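Local coordinates for protein beta-xylanase (Roseburia intestinalis L1-82, PDB 6SGF) that binds xylan with low affinity through this CBM86 carbohydrate-binding module, one part of a larger enzyme that probably hydrolyses internal beta-1,4-xylosidic linkages, at residues K15-A21 with Y38-T44; K65-S69 with M110-D114. All coordinates share one frame; numbering follows the deposited sequence.

Contact 1: K15-A21 with Y38-T44; sequences KVAWGDA and YNQVKWT. With XYP (beta-D-xylopyranose), chain H; XYP (beta-D-xylopyranose), chain C; XYP (beta-D-xylopyranose), chain D.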
ATOM      1  N   LYS B  15      -0.576  10.079   8.899  1.00 19.70           N
ATOM      2  CA  LYS B  15      -1.056  10.433  10.250  1.00 19.77           C
ATOM      3  C   LYS B  15      -2.277  11.330  10.153  1.00 16.74           C
ATOM      4  O   LYS B  15      -2.291  12.173   9.321  1.00 19.71           O
ATOM      5  CB  LYS B  15       0.018  11.159  11.032  1.00 28.23           C
ATOM      6  CG  LYS B  15       0.827  10.247  11.921  1.00 39.59           C
ATOM      7  CD  LYS B  15       2.050   9.730  11.262  1.00 52.96           C
ATOM      8  CE  LYS B  15       2.741   8.668  12.091  1.00 48.18           C
ATOM      9  NZ  LYS B  15       2.744   7.369  11.391  1.00 51.89           N
ATOM     10  N   VAL B  16      -3.264  11.117  11.002  1.00 15.97           N
ATOM     11  CA  VAL B  16      -4.486  11.910  10.944  1.00 17.20           C
ATOM     12  C   VAL B  16      -4.194  13.307  11.504  1.00 24.00           C
ATOM     13  O   VAL B  16      -3.730  13.462  12.632  1.00 21.20           O
ATOM     14  CB  VAL B  16      -5.643  11.256  11.716  1.00 22.14           C
ATOM     15  CG1 VAL B  16      -6.870  12.221  11.746  1.00 21.97           C
ATOM     16  CG2 VAL B  16      -6.065   9.933  11.085  1.00 20.83           C
ATOM     17  N   ALA B  17      -4.478  14.325  10.699  1.00 16.59           N
ATOM     18  CA  ALA B  17      -4.338  15.707  11.156  1.00 18.02           C
ATOM     19  C   ALA B  17      -5.621  16.219  11.822  1.00 26.28           C
ATOM     20  O   ALA B  17      -5.579  16.968  12.810  1.00 22.44           O
ATOM     21  CB  ALA B  17      -3.973  16.630   9.986  1.00 22.92           C
ATOM     22  N   TRP B  18      -6.768  15.822  11.288  1.00 18.23           N
ATOM     23  CA  TRP B  18      -8.067  16.310  11.726  1.00 20.02           C
ATOM     24  C   TRP B  18      -9.095  15.333  11.197  1.00 18.46           C
ATOM     25  O   TRP B  18      -8.929  14.775  10.106  1.00 17.97           O
ATOM     26  CB  TRP B  18      -8.345  17.713  11.200  1.00 19.63           C
ATOM     27  CG  TRP B  18      -9.554  18.420  11.745  1.00 22.85           C
ATOM     28  CD1 TRP B  18      -9.579  19.288  12.813  1.00 26.86           C
ATOM     29  CD2 TRP B  18     -10.906  18.373  11.238  1.00 18.55           C
ATOM     30  NE1 TRP B  18     -10.852  19.786  12.995  1.00 28.62           N
ATOM     31  CE2 TRP B  18     -11.686  19.245  12.043  1.00 21.94           C
ATOM     32  CE3 TRP B  18     -11.523  17.689  10.204  1.00 18.59           C
ATOM     33  CZ2 TRP B  18     -13.055  19.425  11.848  1.00 23.45           C
ATOM     34  CZ3 TRP B  18     -12.880  17.876   9.993  1.00 24.41           C
ATOM     35  CH2 TRP B  18     -13.638  18.748  10.823  1.00 20.29           C
ATOM     36  N   GLY B  19     -10.121  15.092  11.973  1.00 17.01           N
ATOM     37  CA  GLY B  19     -11.200  14.290  11.456  1.00 17.64           C
ATOM     38  C   GLY B  19     -12.438  14.263  12.314  1.00 19.16           C
ATOM     39  O   GLY B  19     -12.361  13.938  13.505  1.00 20.57           O
ATOM     40  N   ASP B  20     -13.600  14.556  11.736  1.00 19.90           N
ATOM     41  CA  ASP B  20     -14.836  14.335  12.477  1.00 17.62           C
ATOM     42  C   ASP B  20     -15.538  13.045  12.059  1.00 24.39           C
ATOM     43  O   ASP B  20     -16.547  12.663  12.668  1.00 23.86           O
ATOM     44  CB  ASP B  20     -15.796  15.529  12.333  1.00 21.92           C
ATOM     45  CG  ASP B  20     -16.042  15.959  10.891  1.00 21.20           C
ATOM     46  OD1 ASP B  20     -15.556  15.323   9.920  1.00 27.15           O
ATOM     47  OD2 ASP B  20     -16.751  16.983  10.730  1.00 23.96           O
ATOM     48  N   ALA B  21     -15.017  12.346  11.057  1.00 20.64           N
ATOM     49  CA  ALA B  21     -15.376  10.949  10.879  1.00 21.11           C
ATOM     50  C   ALA B  21     -14.726  10.108  11.972  1.00 22.72           C
ATOM     51  O   ALA B  21     -13.806  10.547  12.668  1.00 25.08           O
ATOM     52  CB  ALA B  21     -14.928  10.453   9.504  1.00 24.26           C
ATOM     53  N   TYR B  38     -20.758  15.582   5.208  1.00 19.11           N
ATOM     54  CA  TYR B  38     -19.500  16.328   5.147  1.00 17.67           C
ATOM     55  C   TYR B  38     -18.510  15.892   6.224  1.00 17.96           C
ATOM     56  O   TYR B  38     -17.417  16.484   6.309  1.00 18.67           O
ATOM     57  CB  TYR B  38     -19.676  17.865   5.222  1.00 19.24           C
ATOM     58  CG  TYR B  38     -20.526  18.389   4.078  1.00 22.47           C
ATOM     59  CD1 TYR B  38     -20.300  17.971   2.781  1.00 21.32           C
ATOM     60  CD2 TYR B  38     -21.570  19.287   4.298  1.00 29.86           C
ATOM     61  CE1 TYR B  38     -21.094  18.411   1.728  1.00 25.77           C
ATOM     62  CE2 TYR B  38     -22.371  19.742   3.231  1.00 25.94           C
ATOM     63  CZ  TYR B  38     -22.114  19.300   1.957  1.00 28.79           C
ATOM     64  OH  TYR B  38     -22.866  19.727   0.882  1.00 27.42           O
ATOM     65  N   ASN B  39     -18.829  14.863   7.019  1.00 18.53           N
ATOM     66  CA  ASN B  39     -17.831  14.214   7.859  1.00 16.73           C
ATOM     67  C   ASN B  39     -16.640  13.816   6.980  1.00 15.80           C
ATOM     68  O   ASN B  39     -16.799  13.384   5.834  1.00 14.52           O
ATOM     69  CB  ASN B  39     -18.377  12.935   8.523  1.00 18.30           C
ATOM     70  CG  ASN B  39     -19.075  13.161   9.884  1.00 22.89           C
ATOM     71  OD1 ASN B  39     -19.518  12.194  10.503  1.00 23.43           O
ATOM     72  ND2 ASN B  39     -19.179  14.396  10.333  1.00 21.29           N
ATOM     73  N   GLN B  40     -15.448  13.924   7.534  1.00 15.28           N
ATOM     74  CA  GLN B  40     -14.245  13.756   6.733  1.00 17.29           C
ATOM     75  C   GLN B  40     -13.028  13.522   7.629  1.00 17.67           C
ATOM     76  O   GLN B  40     -13.057  13.732   8.856  1.00 15.13           O
ATOM     77  CB  GLN B  40     -14.009  14.970   5.843  1.00 17.73           C
ATOM     78  CG  GLN B  40     -13.666  16.186   6.654  1.00 20.28           C
ATOM     79  CD  GLN B  40     -13.582  17.435   5.806  1.00 21.30           C
ATOM     80  OE1 GLN B  40     -12.764  17.536   4.886  1.00 18.24           O
ATOM     81  NE2 GLN B  40     -14.432  18.389   6.106  1.00 17.36           N
ATOM     82  N   VAL B  41     -11.940  13.093   6.976  1.00 13.57           N
ATOM     83  CA  VAL B  41     -10.642  12.911   7.616  1.00 12.84           C
ATOM     84  C   VAL B  41      -9.612  13.622   6.765  1.00 16.19           C
ATOM     85  O   VAL B  41      -9.733  13.668   5.534  1.00 15.87           O
ATOM     86  CB  VAL B  41     -10.263  11.425   7.771  1.00 14.25           C
ATOM     87  CG1 VAL B  41      -8.917  11.272   8.487  1.00 18.84           C
ATOM     88  CG2 VAL B  41     -11.325  10.696   8.518  1.00 19.51           C
ATOM     89  N   LYS B  42      -8.625  14.210   7.417  1.00 13.97           N
ATOM     90  CA  LYS B  42      -7.505  14.856   6.755  1.00 15.02           C
ATOM     91  C   LYS B  42      -6.228  14.210   7.269  1.00 16.82           C
ATOM     92  O   LYS B  42      -6.054  14.095   8.478  1.00 16.36           O
ATOM     93  CB  LYS B  42      -7.487  16.357   7.032  1.00 14.68           C
ATOM     94  CG  LYS B  42      -6.228  17.034   6.519  1.00 22.39           C
ATOM     95  CD  LYS B  42      -6.226  18.538   6.876  1.00 19.51           C
ATOM     96  CE  LYS B  42      -4.995  19.225   6.373  1.00 21.36           C
ATOM     97  NZ  LYS B  42      -4.972  20.691   6.703  1.00 28.27           N
ATOM     98  N   TRP B  43      -5.360  13.754   6.358  1.00 13.42           N
ATOM     99  CA  TRP B  43      -4.091  13.146   6.727  1.00 15.71           C
ATOM    100  C   TRP B  43      -2.911  13.990   6.247  1.00 18.00           C
ATOM    101  O   TRP B  43      -2.885  14.432   5.094  1.00 17.60           O
ATOM    102  CB  TRP B  43      -3.924  11.759   6.122  1.00 17.78           C
ATOM    103  CG  TRP B  43      -4.831  10.675   6.535  1.00 15.81           C
ATOM    104  CD1 TRP B  43      -4.619   9.752   7.519  1.00 16.90           C
ATOM    105  CD2 TRP B  43      -6.066  10.337   5.917  1.00 16.32           C
ATOM    106  NE1 TRP B  43      -5.685   8.866   7.571  1.00 19.06           N
ATOM    107  CE2 TRP B  43      -6.576   9.202   6.589  1.00 16.58           C
ATOM    108  CE3 TRP B  43      -6.810  10.896   4.867  1.00 15.50           C
ATOM    109  CZ2 TRP B  43      -7.769   8.610   6.232  1.00 17.21           C
ATOM    110  CZ3 TRP B  43      -8.001  10.312   4.523  1.00 16.58           C
ATOM    111  CH2 TRP B  43      -8.471   9.174   5.194  1.00 19.57           C
ATOM    112  N   THR B  44      -1.891  14.116   7.095  1.00 15.91           N
ATOM    113  CA  THR B  44      -0.652  14.773   6.732  1.00 18.07           C
ATOM    114  C   THR B  44       0.282  13.804   6.019  1.00 22.66           C
ATOM    115  O   THR B  44       0.366  12.620   6.367  1.00 18.65           O
ATOM    116  CB  THR B  44       0.055  15.324   7.982  1.00 27.49           C
ATOM    117  OG1 THR B  44      -0.861  16.120   8.757  1.00 29.77           O
ATOM    118  CG2 THR B  44       1.263  16.192   7.555  1.00 29.65           C
TER
HETATM  119  C1  XYP H   2     -17.006  21.424   4.831  1.00 22.39           C
HETATM  120  C2  XYP H   2     -16.082  20.658   3.882  1.00 23.43           C
HETATM  121  C3  XYP H   2     -16.327  21.099   2.481  1.00 17.42           C
HETATM  122  C4  XYP H   2     -17.797  21.109   2.127  1.00 17.59           C
HETATM  123  C5  XYP H   2     -18.661  21.891   3.126  1.00 20.01           C
HETATM  124  O2  XYP H   2     -14.735  20.832   4.330  1.00 22.04           O
HETATM  125  O3  XYP H   2     -15.624  20.179   1.599  1.00 18.14           O
HETATM  126  O4  XYP H   2     -17.896  21.698   0.821  1.00 18.88           O
HETATM  127  O5  XYP H   2     -18.437  21.276   4.435  1.00 20.90           O
HETATM  128  O1  XYP C   1     -17.563  22.927  10.957  1.00 60.87           O
HETATM  129  C1  XYP C   1     -17.375  22.021   9.949  1.00 45.04           C
HETATM  130  C2  XYP C   1     -18.694  21.814   9.197  1.00 49.15           C
HETATM  131  C3  XYP C   1     -18.574  21.020   7.945  1.00 39.21           C
HETATM  132  C4  XYP C   1     -17.398  21.591   7.214  1.00 30.12           C
HETATM  133  C5  XYP C   1     -16.075  21.607   7.984  1.00 40.10           C
HETATM  134  O2  XYP C   1     -19.572  21.139  10.110  1.00 51.02           O
HETATM  135  O3  XYP C   1     -19.761  21.168   7.099  1.00 40.62           O
HETATM  136  O4  XYP C   1     -17.211  20.805   6.059  1.00 25.29           O
HETATM  137  O5  XYP C   1     -16.232  22.527   9.124  1.00 48.90           O
HETATM  138  C1  XYP D   3     -18.937  21.413  -0.041  1.00 20.58           C
HETATM  139  C2  XYP D   3     -18.953  22.394  -1.215  1.00 20.33           C
HETATM  140  C3  XYP D   3     -19.998  22.059  -2.223  1.00 23.62           C
HETATM  141  C4  XYP D   3     -19.831  20.643  -2.641  1.00 25.73           C
HETATM  142  C5  XYP D   3     -19.732  19.660  -1.468  1.00 20.94           C
HETATM  143  O2  XYP D   3     -19.208  23.719  -0.746  1.00 23.59           O
HETATM  144  O3  XYP D   3     -19.786  22.874  -3.394  1.00 21.05           O
HETATM  145  O4  XYP D   3     -20.962  20.178  -3.375  1.00 25.11           O
HETATM  146  O5  XYP D   3     -18.649  20.034  -0.576  1.00 20.21           O
HETATM  147  O   HOH W   1       2.466  11.140   7.681  1.00 28.47           O
HETATM  148  O   HOH W   2     -16.530  18.004   8.075  1.00 22.75           O
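Lys42 O takes the N-H groups of both Ala17 and Trp18, the mark of a classic beta bulge in an antiparallel pair. The bulge lies in strand 15-19, at one edge of a five-stranded sheet of this beta-sandwich xylan-binding module. The bond from Ala17 N to Lys42 O is short, 2.7 Å, and that from Trp18 N is weak. Lys42 N returns a bond to Trp18 O. Past the strand end, Asp20 OD1 accepts Gln40 N at 2.8 Å, met nearly along the C-O axis, while Ala21 N still bonds to Gln40 O. The CG of Asp20 stands between its own N and carbonyl carbon (chi1 51°), which turns the carboxylate onto strand 40-44. The Trp18 ring meets Gln40 CG with its edge, in plane, and lies 88° from the amide plane. On the inner side, Val41 CG1 touches Val16 CG1 and also lies over one face of the Trp43 indole. Trp30 and Tyr23 continue this core. Farther out is the glycan. One face of the Tyr38 ring lies against the chain H xylose, whose C5 sits 4.0 Å from the ring plane, over its centre. Lys71 holds Gln40 OE1. Water 2 joins Asp20 OD2, Tyr38 O and Gln40 NE2. The same NE2 donates to O2 of the chain H xylose at 3.0 Å, nearly straight at 169°.

Contact 2: K65-S69 with M110-D114; sequences KVPIS and MITED. With XYP (beta-D-xylopyranose), chain H.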
ATOM      1  N   LYS B  65     -18.483   1.498   0.874  1.00 14.54           N
ATOM      2  CA  LYS B  65     -19.916   1.309   1.028  1.00 20.27           C
ATOM      3  C   LYS B  65     -20.691   2.606   0.902  1.00 25.44           C
ATOM      4  O   LYS B  65     -21.870   2.636   1.270  1.00 24.21           O
ATOM      5  CB  LYS B  65     -20.250   0.653   2.364  1.00 17.46           C
ATOM      6  CG  LYS B  65     -19.517  -0.639   2.610  1.00 21.90           C
ATOM      7  CD  LYS B  65     -20.091  -1.815   1.930  1.00 30.95           C
ATOM      8  CE  LYS B  65     -19.391  -3.089   2.453  1.00 38.23           C
ATOM      9  NZ  LYS B  65     -18.108  -3.362   1.721  1.00 37.91           N
ATOM     10  N   VAL B  66     -20.059   3.673   0.415  1.00 19.86           N
ATOM     11  CA  VAL B  66     -20.704   4.977   0.237  1.00 23.01           C
ATOM     12  C   VAL B  66     -19.916   5.741  -0.822  1.00 22.73           C
ATOM     13  O   VAL B  66     -18.685   5.567  -0.902  1.00 19.30           O
ATOM     14  CB  VAL B  66     -20.769   5.732   1.578  1.00 20.85           C
ATOM     15  CG1 VAL B  66     -19.341   5.947   2.126  1.00 22.50           C
ATOM     16  CG2 VAL B  66     -21.510   7.066   1.424  1.00 25.75           C
ATOM     17  N   PRO B  67     -20.542   6.578  -1.664  1.00 19.64           N
ATOM     18  CA  PRO B  67     -19.738   7.432  -2.559  1.00 15.77           C
ATOM     19  C   PRO B  67     -18.843   8.363  -1.753  1.00 13.09           C
ATOM     20  O   PRO B  67     -19.221   8.821  -0.673  1.00 18.27           O
ATOM     21  CB  PRO B  67     -20.785   8.213  -3.362  1.00 17.43           C
ATOM     22  CG  PRO B  67     -22.062   7.372  -3.250  1.00 26.32           C
ATOM     23  CD  PRO B  67     -21.992   6.754  -1.898  1.00 23.47           C
ATOM     24  N   ILE B  68     -17.636   8.626  -2.268  1.00 12.77           N
ATOM     25  CA  ILE B  68     -16.663   9.412  -1.515  1.00 14.43           C
ATOM     26  C   ILE B  68     -16.209  10.625  -2.323  1.00 16.20           C
ATOM     27  O   ILE B  68     -16.232  10.641  -3.552  1.00 17.12           O
ATOM     28  CB  ILE B  68     -15.417   8.594  -1.061  1.00 14.57           C
ATOM     29  CG1 ILE B  68     -14.662   7.965  -2.249  1.00 13.96           C
ATOM     30  CG2 ILE B  68     -15.812   7.559  -0.078  1.00 20.68           C
ATOM     31  CD1 ILE B  68     -13.434   7.219  -1.839  1.00 16.71           C
ATOM     32  N   SER B  69     -15.744  11.630  -1.584  1.00 13.99           N
ATOM     33  CA  SER B  69     -15.083  12.811  -2.102  1.00 12.94           C
ATOM     34  C   SER B  69     -13.625  12.794  -1.666  1.00 15.10           C
ATOM     35  O   SER B  69     -13.304  12.394  -0.542  1.00 19.12           O
ATOM     36  CB  SER B  69     -15.805  14.063  -1.594  1.00 14.72           C
ATOM     37  OG  SER B  69     -17.120  14.040  -2.150  1.00 16.86           O
ATOM     38  N   MET B 110     -13.967  12.604   2.291  1.00 12.27           N
ATOM     39  CA  MET B 110     -15.187  13.183   2.844  1.00 15.04           C
ATOM     40  C   MET B 110     -16.404  12.514   2.200  1.00 18.84           C
ATOM     41  O   MET B 110     -16.316  11.999   1.088  1.00 13.92           O
ATOM     42  CB  MET B 110     -15.205  14.701   2.575  1.00 16.54           C
ATOM     43  CG  MET B 110     -16.452  15.409   2.996  1.00 16.82           C
ATOM     44  SD  MET B 110     -16.364  17.186   2.582  1.00 17.61           S
ATOM     45  CE  MET B 110     -16.584  17.214   0.812  1.00 15.50           C
ATOM     46  N   ILE B 111     -17.553  12.535   2.879  1.00 15.69           N
ATOM     47  CA  ILE B 111     -18.811  12.107   2.255  1.00 15.99           C
ATOM     48  C   ILE B 111     -19.724  13.312   2.062  1.00 18.47           C
ATOM     49  O   ILE B 111     -19.732  14.243   2.873  1.00 17.13           O
ATOM     50  CB  ILE B 111     -19.547  11.010   3.057  1.00 14.05           C
ATOM     51  CG1 ILE B 111     -19.862  11.460   4.475  1.00 16.40           C
ATOM     52  CG2 ILE B 111     -18.727   9.718   3.027  1.00 20.27           C
ATOM     53  CD1 ILE B 111     -21.241  10.966   4.935  1.00 25.89           C
ATOM     54  N   THR B 112     -20.515  13.275   0.986  1.00 20.72           N
ATOM     55  CA  THR B 112     -21.519  14.306   0.736  1.00 16.92           C
ATOM     56  C   THR B 112     -22.935  13.810   0.968  1.00 22.76           C
ATOM     57  O   THR B 112     -23.886  14.595   0.832  1.00 21.01           O
ATOM     58  CB  THR B 112     -21.428  14.847  -0.697  1.00 19.87           C
ATOM     59  OG1 THR B 112     -21.511  13.767  -1.623  1.00 20.98           O
ATOM     60  CG2 THR B 112     -20.119  15.584  -0.923  1.00 19.87           C
ATOM     61  N   GLU B 113     -23.116  12.540   1.309  1.00 23.32           N
ATOM     62  CA  GLU B 113     -24.459  12.020   1.564  1.00 21.48           C
ATOM     63  C   GLU B 113     -25.123  12.720   2.755  1.00 24.65           C
ATOM     64  O   GLU B 113     -24.560  12.780   3.856  1.00 23.64           O
ATOM     65  CB  GLU B 113     -24.362  10.521   1.826  1.00 22.20           C
ATOM     66  CG  GLU B 113     -25.575   9.683   1.506  1.00 41.88           C
ATOM     67  CD  GLU B 113     -25.820   9.570   0.014  1.00 48.51           C
ATOM     68  OE1 GLU B 113     -25.132   8.757  -0.678  1.00 47.00           O
ATOM     69  OE2 GLU B 113     -26.712  10.301  -0.453  1.00 48.55           O
ATOM     70  N   ASP B 114     -26.361  13.193   2.546  1.00 27.42           N
ATOM     71  CA  ASP B 114     -27.065  13.984   3.560  1.00 28.04           C
ATOM     72  C   ASP B 114     -27.528  13.147   4.757  1.00 26.85           C
ATOM     73  O   ASP B 114     -27.639  13.687   5.858  1.00 27.69           O
ATOM     74  CB  ASP B 114     -28.212  14.773   2.922  1.00 35.70           C
ATOM     75  CG  ASP B 114     -29.251  13.898   2.326  1.00 35.96           C
ATOM     76  OD1 ASP B 114     -29.032  12.673   2.306  1.00 41.80           O
ATOM     77  OD2 ASP B 114     -30.292  14.434   1.897  1.00 51.06           O
TER
HETATM   78  C1  XYP H   2     -17.006  21.424   4.831  1.00 22.39           C
HETATM   79  C2  XYP H   2     -16.082  20.658   3.882  1.00 23.43           C
HETATM   80  C3  XYP H   2     -16.327  21.099   2.481  1.00 17.42           C
HETATM   81  C4  XYP H   2     -17.797  21.109   2.127  1.00 17.59           C
HETATM   82  C5  XYP H   2     -18.661  21.891   3.126  1.00 20.01           C
HETATM   83  O2  XYP H   2     -14.735  20.832   4.330  1.00 22.04           O
HETATM   84  O3  XYP H   2     -15.624  20.179   1.599  1.00 18.14           O
HETATM   85  O4  XYP H   2     -17.896  21.698   0.821  1.00 18.88           O
HETATM   86  O5  XYP H   2     -18.437  21.276   4.435  1.00 20.90           O
HETATM   87  O   HOH W   3     -19.163  12.035  -1.854  1.00 17.38           O
HETATM   88  O   HOH W   4     -21.256  10.644  -0.163  1.00 21.51           O
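Met110 and Ser69 form an antiparallel hydrogen-bonded pair at the sugar-binding end of the sheet. Met110 and Thr112 belong to the glycan pocket, with Tyr38, Gln40 and Tyr86. Ser69 N donates a hydrogen bond to Met110 O at 2.8 Å, and Met110 N bonds back to Ser69 O. From CB, the Met110 chain runs out extended through CG to the sulfur. CB packs on Gln40 CB, and CG on the backbone O of Asn39. SD then lies 3.2 Å from O3 of the chain H xylose. A bend at chi3 (74°) folds CE back, where it meets both that O3 and Ser69 CB, the latter at 4.0 Å. With an alanine in its place, the xylose is likely to lose this sulfur and methyl surface, and a gap to open beside Ser69 CB. Ser69 OG faces Thr112 CG2 at 3.6 Å. Water 3 links this OG to Thr112 OG1. Water 4 donates to Pro67 O and accepts Thr112 N at 3.0 Å, so water bridges the segments where direct backbone pairing stops. Farther from the sugar, Val66 CG1 meets Ile111 CG2 at 3.9 Å, the two side chains crossing at about a right angle. Tyr86 of strand 84-88 covers Ser69, Met110 and Thr112. Tyr38, in the loop just before strand 40-50, also touches Met110 and Thr112. Val66 packs on Ala119 of strand 119-130.

Overall arrangement
From the N terminus, strand 15-19 comes first. The chain passes through strands 22-26 and 29-34 of the other sheet and returns as 38-44, where contact 1 closes that excursion. Only then does contact 2 open at 65-69. It closes at 110-114, after strands 84-88, 93-96 and 103-110. The two contacts are thus in series, neither nested nor crossed. Both belong to the five-stranded sheet, with 40-50 and 103-110 adjacent in it. They meet directly: Tyr38 N and Ile111 O are 2.9 Å apart, probably hydrogen-bonded. Contact 1 ties on the edge strand, contact 2 the strand 68-73, and both reach the same bound xylose.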